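PDB 3RYK: dTDP-4-dehydrorhamnose 3,5-epimerase from Bacillus anthracis str. Ames, which catalyses epimerisation at the 3 and 5 positions of the sugar ring of a dTDP-linked 4-keto sugar, a step in dTDP-L-rhamnose biosynthesis. Local coordinates for residues R123-S128 with R133-P138; V137-A142 with K157-Y162; G84-K89 with Q94-Q99; V27-T30 with K36-E39. One frame throughout, in Å; residues are numbered along the deposited sequence. Where two conformers were deposited one is given.

Interaction 1 of 4, residues R123-S128 with R133-P138; sequences RGYILS and RQLLVP
L135 lays its CD1 methyl over the ring of Y125, 3.7 Å from the ring centroid and 14° off the normal, which is the geometry of a CH-pi contact. Its other methyl, CD2, sits nearer the rim, 3.6 Å from Y125 CD2, so both branches of the leucine bear on the tyrosine. R123 CG lies against the opposite face, and the ring is held between the two. The side chain of L135 reaches the ring because its CG stands opposite the backbone N (chi1 -178°). L127 extends the apolar contact: its CD1 meets L135 CB at 3.9 Å, and its CD2 meets R133 CB at 3.7 Å, with the side chains crossing at about a right angle in both pairs. At the margin a water bridges the segments, donating to I126 O at 2.7 Å and accepting from R133 NH1 at 2.9 Å. No direct hydrogen bond spans the segments, and the strand axes come no closer than 8.1 Å, so side chains carry the join. Strand 122-128 pairs with 104-111, whereas 134-137 lies between 35-45 and 96-100. Facing sheets with interlocking apolar side chains are characteristic of the jelly roll-like interior.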
loop_
_atom_site.group_PDB
_atom_site.type_symbol
_atom_site.label_atom_id
_atom_site.label_comp_id
_atom_site.label_asym_id
_atom_site.label_seq_id
_atom_site.Cartn_x
_atom_site.Cartn_y
_atom_site.Cartn_z
ATOM N N ARG A 123 5.427 22.991 -5.450
ATOM C CA ARG A 123 6.251 22.182 -6.341
ATOM C C ARG A 123 5.442 21.024 -6.909
ATOM O O ARG A 123 4.683 20.369 -6.188
ATOM C CB ARG A 123 7.546 21.718 -5.678
ATOM C CG ARG A 123 8.481 20.902 -6.601
ATOM C CD ARG A 123 9.876 20.802 -5.986
ATOM N NE ARG A 123 10.840 20.090 -6.831
ATOM C CZ ARG A 123 11.504 20.637 -7.848
ATOM N NH1 ARG A 123 11.272 21.896 -8.206
ATOM N NH2 ARG A 123 12.374 19.906 -8.552
ATOM N N GLY A 124 5.612 20.820 -8.211
ATOM C CA GLY A 124 4.941 19.767 -8.969
ATOM C C GLY A 124 5.848 18.576 -9.243
ATOM O O GLY A 124 6.891 18.730 -9.884
ATOM N N TYR A 125 5.437 17.395 -8.773
ATOM C CA TYR A 125 6.203 16.151 -8.933
ATOM C C TYR A 125 5.417 15.097 -9.713
ATOM O O TYR A 125 4.178 14.984 -9.582
ATOM C CB TYR A 125 6.425 15.511 -7.568
ATOM C CG TYR A 125 6.990 16.385 -6.488
ATOM C CD1 TYR A 125 8.345 16.381 -6.192
ATOM C CD2 TYR A 125 6.164 17.187 -5.730
ATOM C CE1 TYR A 125 8.860 17.157 -5.168
ATOM C CE2 TYR A 125 6.661 17.975 -4.719
ATOM C CZ TYR A 125 8.018 17.956 -4.435
ATOM O OH TYR A 125 8.510 18.736 -3.413
ATOM N N ILE A 126 6.131 14.303 -10.504
ATOM C CA ILE A 126 5.510 13.243 -11.279
ATOM C C ILE A 126 5.802 11.939 -10.549
ATOM O O ILE A 126 6.967 11.519 -10.482
ATOM C CB ILE A 126 6.000 13.178 -12.754
ATOM C CG1 ILE A 126 5.631 14.458 -13.531
ATOM C CG2 ILE A 126 5.427 11.969 -13.448
ATOM C CD1 ILE A 126 6.171 14.502 -14.972
ATOM N N LEU A 127 4.746 11.326 -10.022
ATOM C CA LEU A 127 4.794 10.079 -9.298
ATOM C C LEU A 127 4.067 9.063 -10.182
ATOM O O LEU A 127 2.962 9.319 -10.698
ATOM C CB LEU A 127 4.140 10.230 -7.926
ATOM C CG LEU A 127 4.698 11.370 -7.053
ATOM C CD1 LEU A 127 4.026 11.438 -5.678
ATOM C CD2 LEU A 127 6.209 11.231 -6.901
ATOM N N SER A 128 4.685 7.910 -10.397
ATOM C CA SER A 128 4.075 6.894 -11.243
ATOM C C SER A 128 4.331 5.452 -10.807
ATOM O O SER A 128 5.156 5.177 -9.928
ATOM C CB SER A 128 4.551 7.075 -12.675
ATOM O OG SER A 128 5.956 6.786 -12.763
ATOM N N ARG A 133 8.152 6.321 -7.234
ATOM C CA ARG A 133 8.504 7.417 -6.356
ATOM C C ARG A 133 7.465 7.726 -5.332
ATOM O O ARG A 133 6.292 7.430 -5.534
ATOM C CB ARG A 133 8.934 8.666 -7.138
ATOM C CG ARG A 133 10.282 8.460 -7.852
ATOM C CD ARG A 133 10.741 9.685 -8.600
ATOM N NE ARG A 133 12.065 9.419 -9.208
ATOM C CZ ARG A 133 12.792 10.334 -9.847
ATOM N NH1 ARG A 133 12.361 11.578 -9.987
ATOM N NH2 ARG A 133 13.993 10.015 -10.332
ATOM N N GLN A 134 7.922 8.274 -4.213
ATOM C CA GLN A 134 7.032 8.625 -3.120
ATOM C C GLN A 134 7.324 10.045 -2.696
ATOM O O GLN A 134 8.395 10.570 -2.933
ATOM C CB GLN A 134 7.201 7.656 -1.949
ATOM C CG GLN A 134 7.072 6.182 -2.369
ATOM C CD GLN A 134 6.981 5.205 -1.208
ATOM O OE1 GLN A 134 6.730 5.583 -0.059
ATOM N NE2 GLN A 134 7.160 3.929 -1.512
ATOM N N LEU A 135 6.322 10.695 -2.127
ATOM C CA LEU A 135 6.486 12.061 -1.671
ATOM C C LEU A 135 6.061 12.137 -0.212
ATOM O O LEU A 135 4.975 11.665 0.143
ATOM C CB LEU A 135 5.632 13.001 -2.515
ATOM C CG LEU A 135 5.734 14.483 -2.185
ATOM C CD1 LEU A 135 7.135 15.015 -2.448
ATOM C CD2 LEU A 135 4.709 15.255 -3.011
ATOM N N LEU A 136 6.926 12.703 0.630
ATOM C CA LEU A 136 6.666 12.868 2.046
ATOM C C LEU A 136 6.177 14.313 2.131
ATOM O O LEU A 136 6.931 15.244 1.847
ATOM C CB LEU A 136 7.936 12.638 2.884
ATOM C CG LEU A 136 7.823 12.654 4.424
ATOM C CD1 LEU A 136 7.425 14.022 4.999
ATOM C CD2 LEU A 136 6.866 11.573 4.882
ATOM N N VAL A 137 4.891 14.481 2.453
ATOM C CA VAL A 137 4.270 15.789 2.574
ATOM C C VAL A 137 4.180 16.116 4.077
ATOM O O VAL A 137 3.402 15.489 4.812
ATOM C CB VAL A 137 2.849 15.815 1.979
ATOM C CG1 VAL A 137 2.351 17.252 1.888
ATOM C CG2 VAL A 137 2.818 15.171 0.596
ATOM N N PRO A 138 4.962 17.101 4.542
ATOM C CA PRO A 138 4.901 17.417 5.956
ATOM C C PRO A 138 3.607 18.095 6.385
ATOM O O PRO A 138 2.778 18.457 5.547
ATOM C CB PRO A 138 6.049 18.432 6.149
ATOM C CG PRO A 138 6.775 18.520 4.884
ATOM C CD PRO A 138 5.918 17.960 3.815
HETATM O O HOH W 1 9.521 12.368 -9.952
HETATM O O HOH W 2 4.841 5.948 -7.018
#

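Interaction 2 of 4, residues V137-A142 with K157-Y162; sequences VPKGFA and KVDEYY
K139 stretches across to D159 at the surface of the jelly roll-like fold, where the loop between strands 134-137 and 141-147 comes close to the end of strand 152-158. Along the second segment, K157 and V158 complete that strand; K157 NZ is salt-bridged to D71 of its own chain and to D71 of the second subunit, which places this end of the segment at the dimer interface. D159, just beyond the strand, carries the contact. Its CG lies between the backbone N and the carbonyl carbon (chi1 66°), and the carboxylate meets the end of the lysine: OD1 is 3.6 Å from K139 CE, and OD2 is 3.9 Å from the same carbon. The salt bridge from K139 NZ to D159 OD1 is long, at 4.0 Å, while OD2 accepts a hydrogen bond from the backbone N of T95. E160 turns the end of its side chain away, and its OE2 accepts a weak, bent hydrogen bond from Y161 N. Farther along, Y161 makes a cation-pi contact with K57 of the second subunit, and Y162 OH bonds to D167, a residue of the pyrophosphate pocket. Beside the long ion pair, one water completes the link: it accepts from K139 NZ at 3.1 Å and donates to D159 O at 3.0 Å.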
loop_
_atom_site.group_PDB
_atom_site.type_symbol
_atom_site.label_atom_id
_atom_site.label_comp_id
_atom_site.label_asym_id
_atom_site.label_seq_id
_atom_site.Cartn_x
_atom_site.Cartn_y
_atom_site.Cartn_z
ATOM N N VAL A 137 4.891 14.481 2.453
ATOM C CA VAL A 137 4.270 15.789 2.574
ATOM C C VAL A 137 4.180 16.116 4.077
ATOM O O VAL A 137 3.402 15.489 4.812
ATOM C CB VAL A 137 2.849 15.815 1.979
ATOM C CG1 VAL A 137 2.351 17.252 1.888
ATOM C CG2 VAL A 137 2.818 15.171 0.596
ATOM N N PRO A 138 4.962 17.101 4.542
ATOM C CA PRO A 138 4.901 17.417 5.956
ATOM C C PRO A 138 3.607 18.095 6.385
ATOM O O PRO A 138 2.778 18.457 5.547
ATOM C CB PRO A 138 6.049 18.432 6.149
ATOM C CG PRO A 138 6.775 18.520 4.884
ATOM C CD PRO A 138 5.918 17.960 3.815
ATOM N N LYS A 139 3.446 18.240 7.699
ATOM C CA LYS A 139 2.288 18.927 8.253
ATOM C C LYS A 139 2.491 20.397 7.872
ATOM O O LYS A 139 3.629 20.851 7.762
ATOM C CB LYS A 139 2.218 18.753 9.773
ATOM C CG LYS A 139 1.944 17.334 10.219
ATOM C CD LYS A 139 1.882 17.229 11.716
ATOM C CE LYS A 139 1.461 15.841 12.143
ATOM N NZ LYS A 139 1.318 15.718 13.608
ATOM N N GLY A 140 1.399 21.139 7.652
ATOM C CA GLY A 140 1.493 22.547 7.272
ATOM C C GLY A 140 1.494 22.795 5.773
ATOM O O GLY A 140 1.753 23.918 5.315
ATOM N N PHE A 141 1.214 21.736 5.015
ATOM C CA PHE A 141 1.149 21.761 3.556
ATOM C C PHE A 141 -0.202 21.349 2.988
ATOM O O PHE A 141 -0.942 20.567 3.604
ATOM C CB PHE A 141 2.185 20.782 2.951
ATOM C CG PHE A 141 3.614 21.248 3.034
ATOM C CD1 PHE A 141 4.276 21.697 1.889
ATOM C CD2 PHE A 141 4.285 21.279 4.240
ATOM C CE1 PHE A 141 5.596 22.139 1.939
ATOM C CE2 PHE A 141 5.602 21.722 4.309
ATOM C CZ PHE A 141 6.258 22.155 3.158
ATOM N N ALA A 142 -0.512 21.892 1.808
ATOM C CA ALA A 142 -1.722 21.569 1.080
ATOM C C ALA A 142 -1.192 20.526 0.102
ATOM O O ALA A 142 -0.023 20.622 -0.343
ATOM C CB ALA A 142 -2.272 22.752 0.344
ATOM N N LYS A 157 -0.273 7.144 3.049
ATOM C CA LYS A 157 -0.368 6.927 4.470
ATOM C C LYS A 157 -0.507 8.271 5.166
ATOM O O LYS A 157 -0.076 9.291 4.641
ATOM C CB LYS A 157 0.899 6.262 4.987
ATOM C CG LYS A 157 1.260 4.942 4.366
ATOM C CD LYS A 157 2.620 4.484 4.888
ATOM C CE LYS A 157 2.950 3.088 4.402
ATOM N NZ LYS A 157 1.866 2.086 4.595
ATOM N N VAL A 158 -1.122 8.263 6.343
ATOM C CA VAL A 158 -1.295 9.479 7.138
ATOM C C VAL A 158 -0.983 9.115 8.591
ATOM O O VAL A 158 -1.316 8.022 9.033
ATOM C CB VAL A 158 -2.719 10.099 7.007
ATOM C CG1 VAL A 158 -3.034 10.406 5.542
ATOM C CG2 VAL A 158 -3.776 9.194 7.617
ATOM N N ASP A 159 -0.354 10.029 9.336
ATOM C CA ASP A 159 0.007 9.762 10.748
ATOM C C ASP A 159 -1.024 10.243 11.767
ATOM O O ASP A 159 -0.762 10.195 12.980
ATOM C CB ASP A 159 1.384 10.323 11.123
ATOM C CG ASP A 159 1.443 11.838 11.090
ATOM O OD1 ASP A 159 2.365 12.399 11.728
ATOM O OD2 ASP A 159 0.579 12.476 10.458
ATOM N N GLU A 160 -2.167 10.718 11.271
ATOM C CA GLU A 160 -3.276 11.182 12.096
ATOM C C GLU A 160 -4.560 10.753 11.395
ATOM O O GLU A 160 -4.695 10.897 10.179
ATOM C CB GLU A 160 -3.223 12.696 12.315
ATOM C CG GLU A 160 -4.374 13.330 13.147
ATOM C CD GLU A 160 -4.521 12.789 14.577
ATOM O OE1 GLU A 160 -4.617 13.632 15.494
ATOM O OE2 GLU A 160 -4.491 11.557 14.810
ATOM N N TYR A 161 -5.500 10.195 12.149
ATOM C CA TYR A 161 -6.750 9.750 11.558
ATOM C C TYR A 161 -7.548 10.857 10.899
ATOM O O TYR A 161 -7.410 12.039 11.241
ATOM C CB TYR A 161 -7.635 9.036 12.586
ATOM C CG TYR A 161 -7.025 7.762 13.073
ATOM C CD1 TYR A 161 -7.053 6.627 12.273
ATOM C CD2 TYR A 161 -6.441 7.677 14.323
ATOM C CE1 TYR A 161 -6.497 5.455 12.691
ATOM C CE2 TYR A 161 -5.890 6.496 14.763
ATOM C CZ TYR A 161 -5.918 5.384 13.933
ATOM O OH TYR A 161 -5.373 4.193 14.338
ATOM N N TYR A 162 -8.382 10.445 9.946
ATOM C CA TYR A 162 -9.236 11.356 9.213
ATOM C C TYR A 162 -10.293 11.964 10.136
ATOM O O TYR A 162 -10.776 11.311 11.067
ATOM C CB TYR A 162 -9.901 10.646 8.024
ATOM C CG TYR A 162 -10.853 11.539 7.270
ATOM C CD1 TYR A 162 -10.379 12.502 6.390
ATOM C CD2 TYR A 162 -12.231 11.411 7.424
ATOM C CE1 TYR A 162 -11.248 13.333 5.694
ATOM C CE2 TYR A 162 -13.109 12.232 6.732
ATOM C CZ TYR A 162 -12.611 13.192 5.864
ATOM O OH TYR A 162 -13.478 14.016 5.172
HETATM O O HOH W 3 0.239 12.816 14.112
#

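Interaction 3 of 4, residues G84-K89 with Q94-Q99; sequences GLHFQK and QTKLIQ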
loop_
_atom_site.group_PDB
_atom_site.type_symbol
_atom_site.label_atom_id
_atom_site.label_comp_id
_atom_site.label_asym_id
_atom_site.label_seq_id
_atom_site.Cartn_x
_atom_site.Cartn_y
_atom_site.Cartn_z
ATOM N N GLY A 84 -7.960 17.292 -4.536
ATOM C CA GLY A 84 -7.358 18.325 -3.671
ATOM C C GLY A 84 -7.681 19.759 -4.085
ATOM O O GLY A 84 -8.654 19.976 -4.834
ATOM N N LEU A 85 -6.915 20.758 -3.616
ATOM C CA LEU A 85 -5.752 20.623 -2.695
ATOM C C LEU A 85 -6.247 20.482 -1.255
ATOM O O LEU A 85 -6.860 21.411 -0.744
ATOM C CB LEU A 85 -4.862 21.877 -2.768
ATOM C CG LEU A 85 -4.125 22.295 -4.044
ATOM C CD1 LEU A 85 -3.553 23.702 -3.890
ATOM C CD2 LEU A 85 -3.031 21.282 -4.382
ATOM N N HIS A 86 -5.944 19.347 -0.620
ATOM C CA HIS A 86 -6.354 19.039 0.758
ATOM C C HIS A 86 -5.347 19.333 1.871
ATOM O O HIS A 86 -4.141 19.307 1.660
ATOM C CB HIS A 86 -6.644 17.524 0.851
ATOM C CG HIS A 86 -6.858 17.022 2.252
ATOM N ND1 HIS A 86 -5.817 16.799 3.129
ATOM C CD2 HIS A 86 -7.984 16.667 2.915
ATOM C CE1 HIS A 86 -6.294 16.359 4.280
ATOM N NE2 HIS A 86 -7.607 16.265 4.175
ATOM N N PHE A 87 -5.867 19.613 3.065
ATOM C CA PHE A 87 -5.044 19.842 4.247
ATOM C C PHE A 87 -6.028 19.698 5.402
ATOM O O PHE A 87 -7.170 20.173 5.322
ATOM C CB PHE A 87 -4.234 21.139 4.307
ATOM C CG PHE A 87 -5.043 22.385 4.447
ATOM C CD1 PHE A 87 -5.389 22.860 5.708
ATOM C CD2 PHE A 87 -5.409 23.115 3.335
ATOM C CE1 PHE A 87 -6.121 24.030 5.843
ATOM C CE2 PHE A 87 -6.135 24.286 3.466
ATOM C CZ PHE A 87 -6.489 24.743 4.717
ATOM N N GLN A 88 -5.617 19.008 6.455
ATOM C CA GLN A 88 -6.492 18.832 7.595
ATOM C C GLN A 88 -5.967 19.840 8.607
ATOM O O GLN A 88 -4.793 19.796 8.976
ATOM C CB GLN A 88 -6.437 17.391 8.109
ATOM C CG GLN A 88 -7.626 17.018 8.960
ATOM C CD GLN A 88 -7.640 15.564 9.365
ATOM O OE1 GLN A 88 -8.395 14.775 8.795
ATOM N NE2 GLN A 88 -6.753 15.181 10.267
ATOM N N LYS A 89 -6.815 20.784 9.022
ATOM C CA LYS A 89 -6.401 21.792 9.990
ATOM C C LYS A 89 -6.134 21.201 11.360
ATOM O O LYS A 89 -6.798 20.238 11.764
ATOM C CB LYS A 89 -7.486 22.876 10.190
ATOM C CG LYS A 89 -7.757 23.851 9.045
ATOM C CD LYS A 89 -8.895 24.811 9.447
ATOM C CE LYS A 89 -9.116 25.972 8.463
ATOM N NZ LYS A 89 -9.431 25.595 7.063
ATOM N N GLN A 94 -2.084 16.291 9.358
ATOM C CA GLN A 94 -1.555 15.007 8.887
ATOM C C GLN A 94 -0.288 15.060 8.042
ATOM O O GLN A 94 -0.171 15.876 7.124
ATOM C CB GLN A 94 -2.595 14.349 7.981
ATOM C CG GLN A 94 -3.891 13.861 8.619
ATOM C CD GLN A 94 -4.921 13.491 7.566
ATOM O OE1 GLN A 94 -5.150 14.250 6.625
ATOM N NE2 GLN A 94 -5.582 12.357 7.746
ATOM N N THR A 95 0.659 14.185 8.373
ATOM C CA THR A 95 1.885 14.046 7.612
ATOM C C THR A 95 1.395 12.991 6.634
ATOM O O THR A 95 0.694 12.057 7.047
ATOM C CB THR A 95 3.016 13.403 8.412
ATOM O OG1 THR A 95 3.281 14.177 9.579
ATOM C CG2 THR A 95 4.276 13.287 7.564
ATOM N N LYS A 96 1.711 13.136 5.354
ATOM C CA LYS A 96 1.288 12.160 4.351
ATOM C C LYS A 96 2.510 11.607 3.631
ATOM O O LYS A 96 3.546 12.257 3.622
ATOM C CB LYS A 96 0.344 12.790 3.345
ATOM C CG LYS A 96 -0.916 13.366 3.960
ATOM C CD LYS A 96 -1.829 13.930 2.907
ATOM C CE LYS A 96 -3.070 14.541 3.526
ATOM N NZ LYS A 96 -3.963 15.072 2.466
ATOM N N LEU A 97 2.366 10.422 3.038
ATOM C CA LEU A 97 3.449 9.744 2.281
ATOM C C LEU A 97 2.683 9.094 1.141
ATOM O O LEU A 97 1.984 8.107 1.333
ATOM C CB LEU A 97 4.193 8.755 3.163
ATOM C CG LEU A 97 5.423 8.026 2.613
ATOM C CD1 LEU A 97 6.518 9.004 2.231
ATOM C CD2 LEU A 97 5.894 7.115 3.722
ATOM N N ILE A 98 2.836 9.662 -0.047
ATOM C CA ILE A 98 2.113 9.228 -1.220
ATOM C C ILE A 98 2.903 8.528 -2.308
ATOM O O ILE A 98 4.042 8.884 -2.582
ATOM C CB ILE A 98 1.487 10.469 -1.913
ATOM C CG1 ILE A 98 0.564 11.288 -0.978
ATOM C CG2 ILE A 98 0.706 10.063 -3.168
ATOM C CD1 ILE A 98 1.206 12.436 -0.242
ATOM N N GLN A 99 2.259 7.541 -2.921
ATOM C CA GLN A 99 2.827 6.783 -4.028
ATOM C C GLN A 99 1.704 6.395 -4.988
ATOM O O GLN A 99 0.508 6.387 -4.629
ATOM C CB GLN A 99 3.566 5.525 -3.591
ATOM C CG GLN A 99 2.721 4.471 -2.933
ATOM C CD GLN A 99 3.482 3.192 -2.658
ATOM O OE1 GLN A 99 4.485 2.900 -3.310
ATOM N NE2 GLN A 99 2.984 2.401 -1.725
HETATM O O HOH W 4 -2.765 18.089 7.294
#
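A buried, polar contact joins H86 and Q88, on strand 82-88, to Q94, in the loop just before strand 96-100, and K96, its first residue, between the two sheets of the jelly roll-like fold. The two strands belong to different sheets, and no clear direct hydrogen bond is made between the segments. The amides of Q88 and Q94 stack, their planes 20° apart, with Q88 NE2 lying 3.6 Å from Q94 CG. Each amide is held from outside the pair: Q88 NE2 bonds to K92 O and Q88 OE1 to S163 N, while Q94 NE2 bonds to E160 O. Held at both ends, the Q88 amide has its rotation set; the bond to E160 O orients that of Q94. Q94 then turns OE1 to the histidine, approaching the ring at its edge, near its plane, 3.4 Å from H86 CE1. K96 comes from another direction. Its chain is extended from CG to NZ (chi4 -179°) and brings NZ obliquely to the imidazole, 2.6 Å from H86 ND1; because H86 was modelled in two conformers, the exact value is doubtful. The backbones are tied by a water that accepts from Q94 N at 2.8 Å and from Q88 N at 3.1 Å. The side chain of H86 is about 5 Å from the bound pyrophosphate. Anchored amides, an imidazole and a lysine amine gathered here imply that the fold has a polar lining beside the pyrophosphate site, consistent with a pocket for a charged nucleotide-sugar.

Interaction 4 of 4, residues V27-T30 with K36-E39; sequences VIET and KLLE
A classic beta bulge, formed by I28 and E29 opposite L37, interrupts the antiparallel hairpin of strands 26-31 and 35-45. The evidence is a shift of one residue in the pairing: V27 faces L38 as a non-hydrogen-bonded pair, yet E29 faces L37 as a hydrogen-bonded one, so the first strand spends an extra residue. L37 O takes both amides of the bulge, I28 N at 2.7 Å and 153°, and E29 N in a weak bond of 3.5 Å. The return bond, L37 N to E29 O, is nearly straight at 172° and 2.9 Å long. Beyond it, T30 pairs with K36 and the regular pattern resumes.

Side chains follow the altered pairing. I28 lies across L37, its CG2 branch 3.5 Å from L37 CD2, while its CD1 runs on to touch E39 CB at 3.5 Å. E29 packs its methylene CG 3.8 Å from L37 CB; chi1 of 62° sets that carbon between the backbone N and carbonyl carbon, and the carboxylate beyond is salt-bridged to R123. V27 and L38 share the other face of the hairpin with T30 and K36, and V27 CG2 meets L38 CD2 at 3.6 Å. The chain turns a corner at I28, just where the extra residue is inserted. One carbonyl receiving two successive amides, with both residues facing a single partner, is the signature of a classic bulge, here on an outer strand of the larger antiparallel sheet of this chain.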
loop_
_atom_site.group_PDB
_atom_site.type_symbol
_atom_site.label_atom_id
_atom_site.label_comp_id
_atom_site.label_asym_id
_atom_site.label_seq_id
_atom_site.Cartn_x
_atom_site.Cartn_y
_atom_site.Cartn_z
ATOM N N VAL A 27 16.726 9.395 -0.862
ATOM C CA VAL A 27 16.110 10.724 -1.063
ATOM C C VAL A 27 16.518 11.311 -2.417
ATOM O O VAL A 27 17.709 11.508 -2.705
ATOM C CB VAL A 27 16.494 11.727 0.054
ATOM C CG1 VAL A 27 15.907 13.121 -0.230
ATOM C CG2 VAL A 27 16.036 11.242 1.427
ATOM N N ILE A 28 15.537 11.590 -3.264
ATOM C CA ILE A 28 15.794 12.161 -4.588
ATOM C C ILE A 28 16.055 13.660 -4.452
ATOM O O ILE A 28 16.974 14.201 -5.075
ATOM C CB ILE A 28 14.628 11.869 -5.545
ATOM C CG1 ILE A 28 14.736 10.428 -6.049
ATOM C CG2 ILE A 28 14.620 12.852 -6.714
ATOM C CD1 ILE A 28 13.439 9.773 -6.332
ATOM N N GLU A 29 15.247 14.332 -3.634
ATOM C CA GLU A 29 15.404 15.764 -3.396
ATOM C C GLU A 29 14.569 16.159 -2.187
ATOM O O GLU A 29 13.600 15.479 -1.842
ATOM C CB GLU A 29 14.958 16.598 -4.599
ATOM C CG GLU A 29 13.477 16.437 -4.950
ATOM C CD GLU A 29 13.012 17.319 -6.098
ATOM O OE1 GLU A 29 13.819 18.077 -6.676
ATOM O OE2 GLU A 29 11.807 17.268 -6.415
ATOM N N THR A 30 14.977 17.252 -1.552
ATOM C CA THR A 30 14.302 17.787 -0.400
ATOM C C THR A 30 13.959 19.226 -0.759
ATOM O O THR A 30 14.788 19.955 -1.308
ATOM C CB THR A 30 15.180 17.782 0.872
ATOM O OG1 THR A 30 15.622 16.449 1.176
ATOM C CG2 THR A 30 14.401 18.340 2.059
ATOM N N LYS A 36 10.097 15.609 1.021
ATOM C CA LYS A 36 11.088 14.695 0.452
ATOM C C LYS A 36 10.551 13.783 -0.630
ATOM O O LYS A 36 9.540 13.121 -0.428
ATOM C CB LYS A 36 11.651 13.840 1.599
ATOM C CG LYS A 36 12.405 14.638 2.667
ATOM C CD LYS A 36 12.722 13.788 3.892
ATOM C CE LYS A 36 13.480 14.555 4.970
ATOM N NZ LYS A 36 14.841 14.967 4.495
ATOM N N LEU A 37 11.219 13.783 -1.780
ATOM C CA LEU A 37 10.852 12.923 -2.906
ATOM C C LEU A 37 11.761 11.726 -2.665
ATOM O O LEU A 37 12.975 11.883 -2.615
ATOM C CB LEU A 37 11.128 13.570 -4.260
ATOM C CG LEU A 37 10.725 12.731 -5.475
ATOM C CD1 LEU A 37 9.220 12.455 -5.506
ATOM C CD2 LEU A 37 11.155 13.461 -6.742
ATOM N N LEU A 38 11.171 10.543 -2.518
ATOM C CA LEU A 38 11.911 9.318 -2.221
ATOM C C LEU A 38 11.804 8.217 -3.273
ATOM O O LEU A 38 10.840 8.156 -4.031
ATOM C CB LEU A 38 11.331 8.742 -0.928
ATOM C CG LEU A 38 11.278 9.643 0.316
ATOM C CD1 LEU A 38 10.582 8.931 1.501
ATOM C CD2 LEU A 38 12.663 10.102 0.695
ATOM N N GLU A 39 12.806 7.334 -3.305
ATOM C CA GLU A 39 12.799 6.207 -4.250
ATOM C C GLU A 39 13.216 4.923 -3.540
ATOM O O GLU A 39 14.303 4.854 -2.949
ATOM C CB GLU A 39 13.709 6.423 -5.455
ATOM C CG GLU A 39 13.625 5.275 -6.443
ATOM C CD GLU A 39 14.514 5.423 -7.668
ATOM O OE1 GLU A 39 14.275 4.666 -8.629
ATOM O OE2 GLU A 39 15.433 6.270 -7.690
#

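Overall arrangement
Interactions 1 and 3 are buried, lie near the centre of the chain and span the two sheets, but interaction 1 does so mainly with apolar side chains, whereas interaction 3 uses amides, a histidine and a lysine close to the pyrophosphate. Interaction 4 is partly buried and lies within one sheet, resting on backbone hydrogen bonds; interaction 2 is a surface contact with a long ion pair and a water. Strand 134-137 connects several of them: L38 N bonds to Q134 O, joining interaction 4 to interaction 1, and V137 N bonds to K96 O, joining interactions 1 and 2, which share V137 and P138, to interaction 3. Interactions 2 and 4 do not touch, their nearest atoms being about 6 Å apart.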